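Local coordinates for protein YeaZ (Pseudomonas aeruginosa PAO579, PDB 4Y0W) that probably takes part, as an essential protein with an actin-like ATPase fold, in the biosynthesis of the tRNA modification threonylcarbamoyladenosine, at residues L13-E18 against V78-G83; C20-L25 against Q43-M48; A115-A120 against A162-F167. All coordinates share one frame; numbering follows the deposited sequence.

Contact 1: residues L13-E18 against V78-G83; sequences LDTSTE and VRIAIG. With NA (sodium ion), chain G.
Thr15 and Ala81 make the closest approach of this buried contact: the methyl CB of Ala81 lies 3.3 Å from Thr15 OG1. The hydroxyl sits between the backbone N and the carbonyl carbon (chi1 55°), which turns it toward helix 77-92. Its polar partner there is the carbonyl of Gly77, the first residue of the helix, to which Thr15 OG1 donates a hydrogen bond. Thr15 therefore meets the helix in two ways, by a hydrogen bond at its start and by van der Waals contact with Ala81 one turn further on. Leu13 meets the same methyl from a direction roughly at right angles, Leu13 CD1 lying 3.8 Å from Ala81 CB.

Val78, which buries almost as much surface as Thr15, is met by the turn rather than the strand. The Val78 CG2 branch, held beside its own backbone N, lies 3.7 Å from Ser16 CB, and the Ser16 and Val78 CA atoms are 4.8 Å apart. Ser16, with its short side chain, is the residue whose CA comes nearest to Val78.

What shapes the turn is Asp14. Asp14 OD1 accepts from the backbone N of Ser16 at 3.2 Å and 172°, an Asx turn whose donor stands 52° out of the carboxylate plane; Ser16 OG also donates to it, nearer that plane on the syn side. Asp14 OD1 further binds the sodium ion at 2.5 Å, together with Thr17 OG1 at 2.8 Å, a water and the carbonyl of Ala19.

The contact thus divides its chemistry: apolar atoms and one hydroxyl face the helix, while the carboxylate and the ion lie across the turn from it. The sodium probably offsets negative charge on Asp14, which has Asp101 close by.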
ATOM      1  N   LEU A  13      18.277 -42.295 -32.100  1.00 57.31           N
ATOM      2  CA  LEU A  13      17.339 -41.255 -31.704  1.00 59.76           C
ATOM      3  C   LEU A  13      17.642 -39.912 -32.293  1.00 54.98           C
ATOM      4  O   LEU A  13      18.780 -39.576 -32.567  1.00 58.67           O
ATOM      5  CB  LEU A  13      17.229 -41.160 -30.193  1.00 63.41           C
ATOM      6  CG  LEU A  13      18.453 -40.796 -29.373  1.00 63.59           C
ATOM      7  CD1 LEU A  13      18.538 -39.285 -29.212  1.00 61.99           C
ATOM      8  CD2 LEU A  13      18.362 -41.488 -28.010  1.00 64.48           C
ATOM      9  N   ASP A  14      16.593 -39.132 -32.481  1.00 62.54           N
ATOM     10  CA  ASP A  14      16.748 -37.785 -32.979  1.00 56.36           C
ATOM     11  C   ASP A  14      15.778 -36.840 -32.301  1.00 52.64           C
ATOM     12  O   ASP A  14      14.576 -37.129 -32.209  1.00 63.73           O
ATOM     13  CB  ASP A  14      16.529 -37.758 -34.491  1.00 59.51           C
ATOM     14  CG  ASP A  14      17.043 -36.500 -35.098  1.00 53.73           C
ATOM     15  OD1 ASP A  14      16.311 -35.501 -35.036  1.00 65.22           O
ATOM     16  OD2 ASP A  14      18.193 -36.492 -35.579  1.00 57.97           O
ATOM     17  N   THR A  15      16.305 -35.713 -31.830  1.00 55.60           N
ATOM     18  CA  THR A  15      15.491 -34.691 -31.170  1.00 51.77           C
ATOM     19  C   THR A  15      15.930 -33.316 -31.615  1.00 45.84           C
ATOM     20  O   THR A  15      15.853 -32.362 -30.867  1.00 58.02           O
ATOM     21  CB  THR A  15      15.600 -34.791 -29.631  1.00 53.80           C
ATOM     22  OG1 THR A  15      16.967 -34.721 -29.230  1.00 56.16           O
ATOM     23  CG2 THR A  15      15.002 -36.097 -29.105  1.00 56.92           C
ATOM     24  N   SER A  16      16.402 -33.208 -32.845  1.00 59.28           N
ATOM     25  CA  SER A  16      17.024 -31.967 -33.324  1.00 65.95           C
ATOM     26  C   SER A  16      16.048 -30.884 -33.790  1.00 52.73           C
ATOM     27  O   SER A  16      16.438 -29.728 -33.949  1.00 63.13           O
ATOM     28  CB  SER A  16      17.994 -32.296 -34.449  1.00 74.37           C
ATOM     29  OG  SER A  16      17.393 -33.251 -35.302  1.00 76.99           O
ATOM     30  N   THR A  17      14.789 -31.270 -33.944  1.00 58.14           N
ATOM     31  CA  THR A  17      13.718 -30.437 -34.470  1.00 64.50           C
ATOM     32  C   THR A  17      12.513 -30.582 -33.548  1.00 71.17           C
ATOM     33  O   THR A  17      12.627 -31.120 -32.441  1.00 80.67           O
ATOM     34  CB  THR A  17      13.308 -30.891 -35.894  1.00 68.00           C
ATOM     35  OG1 THR A  17      12.711 -32.190 -35.827  1.00 72.76           O
ATOM     36  CG2 THR A  17      14.513 -30.911 -36.823  1.00 56.88           C
ATOM     37  N   GLU A  18      11.361 -30.103 -34.009  1.00 80.65           N
ATOM     38  CA  GLU A  18      10.084 -30.289 -33.306  1.00 81.73           C
ATOM     39  C   GLU A  18       9.731 -31.773 -33.093  1.00 70.07           C
ATOM     40  O   GLU A  18       9.020 -32.124 -32.148  1.00 73.53           O
ATOM     41  CB  GLU A  18       8.952 -29.585 -34.076  1.00 93.12           C
ATOM     42  CG  GLU A  18       7.900 -28.960 -33.172  1.00113.28           C
ATOM     43  CD  GLU A  18       6.891 -28.114 -33.925  1.00125.94           C
ATOM     44  OE1 GLU A  18       7.058 -27.912 -35.147  1.00139.15           O
ATOM     45  OE2 GLU A  18       5.924 -27.649 -33.288  1.00128.48           O
ATOM     46  N   VAL A  78      19.220 -30.937 -29.667  1.00 57.29           N
ATOM     47  CA  VAL A  78      20.475 -31.569 -30.036  1.00 58.89           C
ATOM     48  C   VAL A  78      21.315 -31.792 -28.775  1.00 50.86           C
ATOM     49  O   VAL A  78      21.911 -32.846 -28.599  1.00 54.31           O
ATOM     50  CB  VAL A  78      21.244 -30.685 -31.050  1.00 53.85           C
ATOM     51  CG1 VAL A  78      22.687 -31.125 -31.226  1.00 56.72           C
ATOM     52  CG2 VAL A  78      20.540 -30.687 -32.382  1.00 63.61           C
ATOM     53  N   ARG A  79      21.385 -30.782 -27.917  1.00 53.47           N
ATOM     54  CA  ARG A  79      22.103 -30.904 -26.645  1.00 54.45           C
ATOM     55  C   ARG A  79      21.514 -32.032 -25.763  1.00 51.82           C
ATOM     56  O   ARG A  79      22.246 -32.896 -25.313  1.00 60.51           O
ATOM     57  CB  ARG A  79      22.169 -29.543 -25.938  1.00 64.52           C
ATOM     58  CG  ARG A  79      23.315 -28.710 -26.498  1.00 73.45           C
ATOM     59  CD  ARG A  79      23.418 -27.277 -25.986  1.00 97.93           C
ATOM     60  NE  ARG A  79      24.382 -26.552 -26.828  1.00105.61           N
ATOM     61  CZ  ARG A  79      24.114 -25.512 -27.617  1.00100.26           C
ATOM     62  NH1 ARG A  79      22.898 -24.968 -27.665  1.00132.78           N
ATOM     63  NH2 ARG A  79      25.093 -24.985 -28.349  1.00 82.70           N
ATOM     64  N   ILE A  80      20.194 -32.067 -25.605  1.00 52.82           N
ATOM     65  CA  ILE A  80      19.517 -33.188 -24.959  1.00 57.82           C
ATOM     66  C   ILE A  80      19.977 -34.524 -25.498  1.00 57.18           C
ATOM     67  O   ILE A  80      20.432 -35.355 -24.727  1.00 57.08           O
ATOM     68  CB  ILE A  80      17.975 -33.090 -25.066  1.00 60.36           C
ATOM     69  CG1 ILE A  80      17.451 -32.075 -24.043  1.00 75.39           C
ATOM     70  CG2 ILE A  80      17.294 -34.439 -24.823  1.00 60.07           C
ATOM     71  CD1 ILE A  80      17.841 -32.342 -22.594  1.00 84.97           C
ATOM     72  N   ALA A  81      19.844 -34.724 -26.803  1.00 57.51           N
ATOM     73  CA  ALA A  81      20.315 -35.950 -27.469  1.00 64.93           C
ATOM     74  C   ALA A  81      21.789 -36.318 -27.172  1.00 52.17           C
ATOM     75  O   ALA A  81      22.106 -37.466 -26.876  1.00 54.98           O
ATOM     76  CB  ALA A  81      20.109 -35.823 -28.967  1.00 64.93           C
ATOM     77  N   ILE A  82      22.682 -35.348 -27.245  1.00 54.28           N
ATOM     78  CA  ILE A  82      24.107 -35.613 -27.043  1.00 59.09           C
ATOM     79  C   ILE A  82      24.338 -36.187 -25.637  1.00 63.44           C
ATOM     80  O   ILE A  82      25.194 -37.044 -25.420  1.00 64.25           O
ATOM     81  CB  ILE A  82      24.934 -34.319 -27.202  1.00 58.89           C
ATOM     82  CG1 ILE A  82      24.977 -33.865 -28.667  1.00 83.02           C
ATOM     83  CG2 ILE A  82      26.367 -34.500 -26.716  1.00 77.20           C
ATOM     84  CD1 ILE A  82      25.478 -32.427 -28.850  1.00 60.74           C
ATOM     85  N   GLY A  83      23.592 -35.669 -24.677  1.00 53.82           N
ATOM     86  CA  GLY A  83      23.755 -36.059 -23.275  1.00 63.66           C
ATOM     87  C   GLY A  83      23.147 -37.413 -22.958  1.00 47.66           C
ATOM     88  O   GLY A  83      23.784 -38.254 -22.389  1.00 53.33           O
TER
HETATM   89 NA    NA G 302      14.046 -34.402 -34.804  1.00 78.67          NA
HETATM   90  O   HOH W   1      12.897 -36.849 -35.287  1.00 57.24           O

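Contact 2: residues C20-L25 against Q43-M48; sequences CSVALL and QRLLPM
Cys20 SG and Met48 SD approach to 3.5 Å, two sulfurs in van der Waals contact between strand 19-26 and helix 41-56. The thioether reaches further along the strand: a bend at its last torsion (chi3 57°) lays Met48 CE over the backbone, 3.6 Å from Cys20 O and 3.9 Å from Ser21 CA. Leu45, one helical turn earlier, sends its CD1 branch between two strand side chains, 3.7 Å from Val22 CG2 and 4.0 Å from Cys20 SG. Val22 CG2 also rests against Met48 CB, the two side chains lying alongside one another and heading opposite ways.

Cys20 and Val22 point to the helix because they alternate with Ser21 on the strand; Ser21 faces the other way, where its OG bonds to the backbone N of Ala194. On the helix, Leu45 and Met48 are three residues apart and share one flank. The segment axes approach to 8.6 Å and run almost parallel, at 20°. Further out, Leu13 and Thr15 pack on Leu45, His33 on Met48, and Arg44 forms a salt bridge with Glu35 of the next strand.

Helix and sheet are joined here mainly by van der Waals contact: the touching side chains are aliphatic or sulfur-bearing, and the strand's hydrogen bonding is directed to its neighbours 10-14 and 29-36.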
ATOM      1  N   CYS A  20      10.323 -35.778 -32.265  1.00 61.32           N
ATOM      2  CA  CYS A  20      11.122 -36.683 -31.490  1.00 51.01           C
ATOM      3  C   CYS A  20      10.881 -38.038 -32.090  1.00 54.55           C
ATOM      4  O   CYS A  20       9.730 -38.432 -32.301  1.00 60.24           O
ATOM      5  CB  CYS A  20      10.691 -36.634 -30.038  1.00 61.42           C
ATOM      6  SG  CYS A  20      11.673 -37.649 -28.919  1.00 67.52           S
ATOM      7  N   SER A  21      11.954 -38.743 -32.426  1.00 48.05           N
ATOM      8  CA  SER A  21      11.791 -40.077 -32.970  1.00 53.11           C
ATOM      9  C   SER A  21      12.895 -40.985 -32.464  1.00 56.29           C
ATOM     10  O   SER A  21      14.009 -40.541 -32.132  1.00 48.80           O
ATOM     11  CB  SER A  21      11.732 -40.072 -34.515  1.00 54.96           C
ATOM     12  OG  SER A  21      12.880 -39.466 -35.102  1.00 54.41           O
ATOM     13  N   VAL A  22      12.556 -42.266 -32.421  1.00 48.15           N
ATOM     14  CA  VAL A  22      13.422 -43.273 -31.889  1.00 49.62           C
ATOM     15  C   VAL A  22      13.282 -44.483 -32.806  1.00 54.22           C
ATOM     16  O   VAL A  22      12.200 -44.731 -33.302  1.00 60.76           O
ATOM     17  CB  VAL A  22      13.030 -43.597 -30.430  1.00 59.10           C
ATOM     18  CG1 VAL A  22      13.734 -44.848 -29.958  1.00 75.94           C
ATOM     19  CG2 VAL A  22      13.402 -42.443 -29.495  1.00 54.87           C
ATOM     20  N   ALA A  23      14.366 -45.227 -33.042  1.00 50.18           N
ATOM     21  CA  ALA A  23      14.300 -46.401 -33.901  1.00 50.72           C
ATOM     22  C   ALA A  23      15.243 -47.494 -33.462  1.00 53.09           C
ATOM     23  O   ALA A  23      16.268 -47.221 -32.821  1.00 57.76           O
ATOM     24  CB  ALA A  23      14.615 -46.031 -35.326  1.00 55.83           C
ATOM     25  N   LEU A  24      14.920 -48.714 -33.899  1.00 48.47           N
ATOM     26  CA  LEU A  24      15.652 -49.905 -33.516  1.00 48.23           C
ATOM     27  C   LEU A  24      15.858 -50.916 -34.646  1.00 49.37           C
ATOM     28  O   LEU A  24      14.895 -51.360 -35.275  1.00 50.37           O
ATOM     29  CB  LEU A  24      14.899 -50.596 -32.391  1.00 56.79           C
ATOM     30  CG  LEU A  24      15.651 -51.715 -31.685  1.00 68.73           C
ATOM     31  CD1 LEU A  24      16.754 -51.149 -30.792  1.00 65.82           C
ATOM     32  CD2 LEU A  24      14.662 -52.508 -30.866  1.00 67.69           C
ATOM     33  N   LEU A  25      17.114 -51.296 -34.881  1.00 55.99           N
ATOM     34  CA  LEU A  25      17.425 -52.416 -35.758  1.00 58.60           C
ATOM     35  C   LEU A  25      17.678 -53.623 -34.875  1.00 67.19           C
ATOM     36  O   LEU A  25      18.535 -53.590 -33.983  1.00 63.06           O
ATOM     37  CB  LEU A  25      18.645 -52.136 -36.636  1.00 60.00           C
ATOM     38  CG  LEU A  25      19.151 -53.292 -37.532  1.00 66.15           C
ATOM     39  CD1 LEU A  25      18.196 -53.614 -38.656  1.00 64.16           C
ATOM     40  CD2 LEU A  25      20.513 -52.971 -38.130  1.00 64.17           C
ATOM     41  N   GLN A  43      11.373 -34.446 -21.447  1.00 72.60           N
ATOM     42  CA  GLN A  43      10.304 -35.292 -21.019  1.00 88.94           C
ATOM     43  C   GLN A  43      10.085 -36.551 -21.813  1.00 87.11           C
ATOM     44  O   GLN A  43       9.818 -37.579 -21.242  1.00105.23           O
ATOM     45  CB  GLN A  43       9.027 -34.506 -21.018  1.00117.63           C
ATOM     46  CG  GLN A  43       7.852 -35.267 -20.468  1.00156.08           C
ATOM     47  CD  GLN A  43       8.043 -35.606 -19.019  1.00171.17           C
ATOM     48  OE1 GLN A  43       8.195 -34.720 -18.183  1.00200.33           O
ATOM     49  NE2 GLN A  43       8.018 -36.890 -18.708  1.00159.35           N
ATOM     50  N   ARG A  44      10.115 -36.483 -23.130  1.00 81.39           N
ATOM     51  CA  ARG A  44       9.641 -37.606 -23.922  1.00 86.95           C
ATOM     52  C   ARG A  44      10.638 -38.555 -24.569  1.00 76.15           C
ATOM     53  O   ARG A  44      10.274 -39.609 -25.015  1.00 63.17           O
ATOM     54  CB  ARG A  44       8.678 -37.109 -24.991  1.00105.23           C
ATOM     55  CG  ARG A  44       7.471 -36.381 -24.450  1.00106.09           C
ATOM     56  CD  ARG A  44       6.161 -37.085 -24.753  1.00120.14           C
ATOM     57  NE  ARG A  44       6.311 -38.439 -25.280  1.00146.78           N
ATOM     58  CZ  ARG A  44       5.946 -39.539 -24.628  1.00142.14           C
ATOM     59  NH1 ARG A  44       6.104 -40.732 -25.176  1.00142.06           N
ATOM     60  NH2 ARG A  44       5.428 -39.449 -23.413  1.00130.71           N
ATOM     61  N   LEU A  45      11.894 -38.196 -24.625  1.00 67.03           N
ATOM     62  CA  LEU A  45      12.831 -39.070 -25.295  1.00 58.62           C
ATOM     63  C   LEU A  45      13.034 -40.409 -24.611  1.00 60.53           C
ATOM     64  O   LEU A  45      12.832 -41.413 -25.219  1.00 56.34           O
ATOM     65  CB  LEU A  45      14.142 -38.359 -25.491  1.00 60.51           C
ATOM     66  CG  LEU A  45      15.246 -39.175 -26.103  1.00 59.43           C
ATOM     67  CD1 LEU A  45      14.777 -39.697 -27.417  1.00 61.20           C
ATOM     68  CD2 LEU A  45      16.483 -38.350 -26.276  1.00 56.05           C
ATOM     69  N   LEU A  46      13.295 -40.431 -23.319  1.00 59.11           N
ATOM     70  CA  LEU A  46      13.442 -41.693 -22.580  1.00 64.94           C
ATOM     71  C   LEU A  46      12.200 -42.594 -22.593  1.00 56.73           C
ATOM     72  O   LEU A  46      12.327 -43.791 -22.808  1.00 58.18           O
ATOM     73  CB  LEU A  46      13.911 -41.456 -21.144  1.00 69.18           C
ATOM     74  CG  LEU A  46      15.362 -41.006 -20.993  1.00 66.64           C
ATOM     75  CD1 LEU A  46      15.662 -40.840 -19.517  1.00 74.99           C
ATOM     76  CD2 LEU A  46      16.342 -41.990 -21.615  1.00 69.94           C
ATOM     77  N   PRO A  47      11.007 -42.028 -22.354  1.00 50.14           N
ATOM     78  CA  PRO A  47       9.800 -42.845 -22.463  1.00 53.71           C
ATOM     79  C   PRO A  47       9.615 -43.504 -23.819  1.00 62.13           C
ATOM     80  O   PRO A  47       9.185 -44.657 -23.887  1.00 72.79           O
ATOM     81  CB  PRO A  47       8.688 -41.844 -22.216  1.00 57.05           C
ATOM     82  CG  PRO A  47       9.293 -40.891 -21.252  1.00 57.57           C
ATOM     83  CD  PRO A  47      10.730 -40.745 -21.686  1.00 57.50           C
ATOM     84  N   MET A  48       9.955 -42.790 -24.887  1.00 63.60           N
ATOM     85  CA  MET A  48       9.872 -43.347 -26.243  1.00 60.79           C
ATOM     86  C   MET A  48      10.846 -44.526 -26.430  1.00 62.20           C
ATOM     87  O   MET A  48      10.522 -45.571 -27.055  1.00 52.14           O
ATOM     88  CB  MET A  48      10.140 -42.248 -27.272  1.00 71.23           C
ATOM     89  CG  MET A  48       8.984 -41.262 -27.454  1.00 82.73           C
ATOM     90  SD  MET A  48       9.137 -40.102 -28.843  1.00 90.26           S
ATOM     91  CE  MET A  48       9.314 -41.259 -30.194  1.00 81.00           C
TER

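Contact 3: residues A115-A120 against A162-F167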
ATOM      1  N   ALA A 115      14.472 -39.917 -54.350  1.00 56.55           N
ATOM      2  CA  ALA A 115      15.467 -38.962 -54.818  1.00 52.49           C
ATOM      3  C   ALA A 115      16.895 -39.398 -54.521  1.00 59.60           C
ATOM      4  O   ALA A 115      17.258 -39.651 -53.380  1.00 58.97           O
ATOM      5  CB  ALA A 115      15.210 -37.607 -54.185  1.00 61.12           C
ATOM      6  N   GLU A 116      17.714 -39.439 -55.558  1.00 55.08           N
ATOM      7  CA  GLU A 116      19.058 -39.951 -55.448  1.00 50.67           C
ATOM      8  C   GLU A 116      20.101 -38.842 -55.329  1.00 55.96           C
ATOM      9  O   GLU A 116      21.276 -39.095 -55.047  1.00 58.53           O
ATOM     10  CB  GLU A 116      19.326 -40.844 -56.654  1.00 56.42           C
ATOM     11  CG  GLU A 116      18.583 -42.177 -56.591  1.00 78.89           C
ATOM     12  CD  GLU A 116      18.971 -43.153 -57.697  1.00 87.71           C
ATOM     13  OE1 GLU A 116      20.150 -43.135 -58.127  1.00 92.46           O
ATOM     14  OE2 GLU A 116      18.096 -43.949 -58.120  1.00 74.81           O
ATOM     15  N   ARG A 117      19.678 -37.616 -55.581  1.00 49.55           N
ATOM     16  CA  ARG A 117      20.505 -36.452 -55.340  1.00 50.44           C
ATOM     17  C   ARG A 117      19.677 -35.436 -54.558  1.00 54.85           C
ATOM     18  O   ARG A 117      18.653 -34.943 -55.039  1.00 51.16           O
ATOM     19  CB  ARG A 117      20.979 -35.838 -56.630  1.00 43.88           C
ATOM     20  CG  ARG A 117      22.041 -36.654 -57.335  1.00 46.34           C
ATOM     21  CD  ARG A 117      22.514 -35.940 -58.598  1.00 49.22           C
ATOM     22  NE  ARG A 117      23.023 -36.814 -59.662  1.00 73.06           N
ATOM     23  CZ  ARG A 117      24.300 -36.927 -60.025  1.00 79.95           C
ATOM     24  NH1 ARG A 117      25.261 -36.257 -59.398  1.00108.81           N
ATOM     25  NH2 ARG A 117      24.625 -37.735 -61.019  1.00 97.97           N
ATOM     26  N   VAL A 118      20.129 -35.132 -53.344  1.00 49.89           N
ATOM     27  CA  VAL A 118      19.364 -34.301 -52.438  1.00 43.07           C
ATOM     28  C   VAL A 118      20.256 -33.235 -51.879  1.00 40.43           C
ATOM     29  O   VAL A 118      21.371 -33.525 -51.398  1.00 44.94           O
ATOM     30  CB  VAL A 118      18.762 -35.113 -51.286  1.00 43.64           C
ATOM     31  CG1 VAL A 118      18.036 -34.193 -50.325  1.00 47.53           C
ATOM     32  CG2 VAL A 118      17.788 -36.146 -51.826  1.00 46.16           C
ATOM     33  N   ALA A 119      19.765 -32.000 -52.004  1.00 38.95           N
ATOM     34  CA  ALA A 119      20.331 -30.823 -51.364  1.00 38.71           C
ATOM     35  C   ALA A 119      19.491 -30.508 -50.133  1.00 40.50           C
ATOM     36  O   ALA A 119      18.393 -29.984 -50.236  1.00 38.11           O
ATOM     37  CB  ALA A 119      20.373 -29.640 -52.307  1.00 42.59           C
ATOM     38  N   ALA A 120      20.030 -30.896 -48.982  1.00 38.28           N
ATOM     39  CA  ALA A 120      19.410 -30.713 -47.705  1.00 34.47           C
ATOM     40  C   ALA A 120      19.801 -29.373 -47.202  1.00 37.70           C
ATOM     41  O   ALA A 120      20.985 -29.029 -47.220  1.00 41.30           O
ATOM     42  CB  ALA A 120      19.908 -31.748 -46.735  1.00 35.73           C
ATOM     43  N   ALA A 162      21.004 -27.996 -63.676  1.00 71.96           N
ATOM     44  CA  ALA A 162      19.872 -28.117 -64.608  1.00 71.77           C
ATOM     45  C   ALA A 162      19.683 -29.543 -65.159  1.00 76.66           C
ATOM     46  O   ALA A 162      18.584 -30.093 -65.098  1.00 81.63           O
ATOM     47  CB  ALA A 162      20.048 -27.134 -65.743  1.00 71.12           C
ATOM     48  N   ALA A 163      20.765 -30.126 -65.682  1.00 77.46           N
ATOM     49  CA  ALA A 163      20.745 -31.471 -66.310  1.00 89.77           C
ATOM     50  C   ALA A 163      20.430 -32.601 -65.323  1.00 87.94           C
ATOM     51  O   ALA A 163      19.617 -33.484 -65.615  1.00 79.86           O
ATOM     52  CB  ALA A 163      22.072 -31.761 -67.027  1.00 68.66           C
ATOM     53  N   ALA A 164      21.088 -32.573 -64.164  1.00 97.32           N
ATOM     54  CA  ALA A 164      20.880 -33.590 -63.139  1.00 78.11           C
ATOM     55  C   ALA A 164      19.500 -33.458 -62.504  1.00 87.95           C
ATOM     56  O   ALA A 164      18.829 -32.401 -62.611  1.00 83.13           O
ATOM     57  CB  ALA A 164      21.961 -33.524 -62.079  1.00 87.56           C
ATOM     58  N   ASP A 165      19.080 -34.556 -61.875  1.00 75.26           N
ATOM     59  CA  ASP A 165      17.777 -34.627 -61.233  1.00 79.00           C
ATOM     60  C   ASP A 165      17.967 -34.649 -59.738  1.00 77.66           C
ATOM     61  O   ASP A 165      18.463 -35.632 -59.172  1.00 71.36           O
ATOM     62  CB  ASP A 165      16.976 -35.834 -61.722  1.00 94.34           C
ATOM     63  CG  ASP A 165      16.152 -35.509 -62.964  1.00120.52           C
ATOM     64  OD1 ASP A 165      15.628 -34.370 -63.034  1.00133.83           O
ATOM     65  OD2 ASP A 165      16.035 -36.366 -63.868  1.00 98.17           O
ATOM     66  N   TRP A 166      17.571 -33.543 -59.109  1.00 59.45           N
ATOM     67  CA  TRP A 166      17.787 -33.369 -57.698  1.00 50.09           C
ATOM     68  C   TRP A 166      16.620 -32.713 -56.993  1.00 51.89           C
ATOM     69  O   TRP A 166      15.824 -31.994 -57.597  1.00 54.83           O
ATOM     70  CB  TRP A 166      19.085 -32.599 -57.452  1.00 55.95           C
ATOM     71  CG  TRP A 166      19.099 -31.251 -58.026  1.00 44.37           C
ATOM     72  CD1 TRP A 166      19.152 -30.943 -59.339  1.00 46.31           C
ATOM     73  CD2 TRP A 166      19.049 -30.009 -57.315  1.00 43.18           C
ATOM     74  NE1 TRP A 166      19.155 -29.591 -59.497  1.00 47.51           N
ATOM     75  CE2 TRP A 166      19.073 -28.987 -58.274  1.00 44.34           C
ATOM     76  CE3 TRP A 166      18.994 -29.662 -55.961  1.00 44.27           C
ATOM     77  CZ2 TRP A 166      19.064 -27.631 -57.932  1.00 42.68           C
ATOM     78  CZ3 TRP A 166      18.970 -28.327 -55.618  1.00 47.37           C
ATOM     79  CH2 TRP A 166      19.011 -27.324 -56.601  1.00 52.95           C
ATOM     80  N   PHE A 167      16.573 -32.945 -55.683  1.00 47.27           N
ATOM     81  CA  PHE A 167      15.420 -32.633 -54.851  1.00 46.58           C
ATOM     82  C   PHE A 167      15.927 -31.798 -53.698  1.00 50.90           C
ATOM     83  O   PHE A 167      17.017 -32.037 -53.198  1.00 48.76           O
ATOM     84  CB  PHE A 167      14.817 -33.954 -54.349  1.00 47.37           C
ATOM     85  CG  PHE A 167      13.544 -33.803 -53.568  1.00 49.54           C
ATOM     86  CD1 PHE A 167      12.365 -33.459 -54.202  1.00 60.67           C
ATOM     87  CD2 PHE A 167      13.518 -34.039 -52.205  1.00 57.15           C
ATOM     88  CE1 PHE A 167      11.180 -33.348 -53.489  1.00 58.61           C
ATOM     89  CE2 PHE A 167      12.343 -33.931 -51.485  1.00 58.91           C
ATOM     90  CZ  PHE A 167      11.170 -33.586 -52.130  1.00 56.26           C
TER
HETATM   91  O   HOH W   2      17.026 -37.988 -58.189  1.00 74.78           O
HETATM   92  O   HOH W   3      20.955 -37.008 -61.262  1.00 70.52           O
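Ala164 places its CB over one face of the Arg117 guanidinium, 4.2 Å from NE, where the extended arginine chain runs out along the loop. Next comes Asp165, whose backbone does the work while its carboxylate leads away. Asp165 O lies 3.6 Å from Arg117 CB, and two waters tie the residue to the facing segment: one accepts from Asp165 N and from Arg117 NE, the other accepts from Glu116 N and donates to Asp165 O. Water thus bridges the two segments before direct pairing begins.

At Trp166 the backbones close in. Trp166 CB is 3.8 Å from Arg117 CB, and Trp166 CA makes a CA-H...O contact with Arg117 O. With CG placed between the backbone N and the carbonyl carbon (chi1 61°), the indole extends toward Ala119, and Ala119 CB lies 3.8 Å from Trp166 CZ3, approaching obliquely. The NE1 bond to Ala161 O helps to set the ring's orientation, and the indole meets Trp159 with the planes inclined.

Phe167 completes the pairing with both of its backbone polar groups. Phe167 N donates to Arg117 O at 3.0 Å, in the carbonyl plane, and Phe167 O accepts from Ala119 N at 3.0 Å with an N-H...O angle of 159°. These bonds to the two residues flanking Val118 are the signature of a parallel bridge between Val118 and Phe167. Phe167 CB rests 3.7 Å from Ala115 CB; its ring goes on to Ala109 of helix 101-113, on the sheet face shared with Val118.

The bridge starts the parallel pairing of strands 117-123 and 167-169 in a mixed sheet of order 3-2-1-4-5, the topology of an RNase H-like domain of the actin-like ATPase fold.

How the contacts relate
Contacts 1 and 2 form one continuous core, their centres about 10 Å apart, with 20-25/43-48 nested in the chain inside the loop closed by 13-18/78-83. Strands 10-14 and 19-26 are sheet neighbours, and Asp14 N lies 3.0 Å from Ser21 O in a probable hydrogen bond. Leu13 CD1 meets Leu45 CD2 at 3.7 Å, linking the two helices' contacts. The sodium held by Asp14, Thr17 and Ala19 sits at the turn between those strands. Contact 3 belongs to the other sheet, about 27 Å and 31 Å from contacts 1 and 2 between centres. Its strand 117-123 ends at Asp123, a ligand of the second sodium.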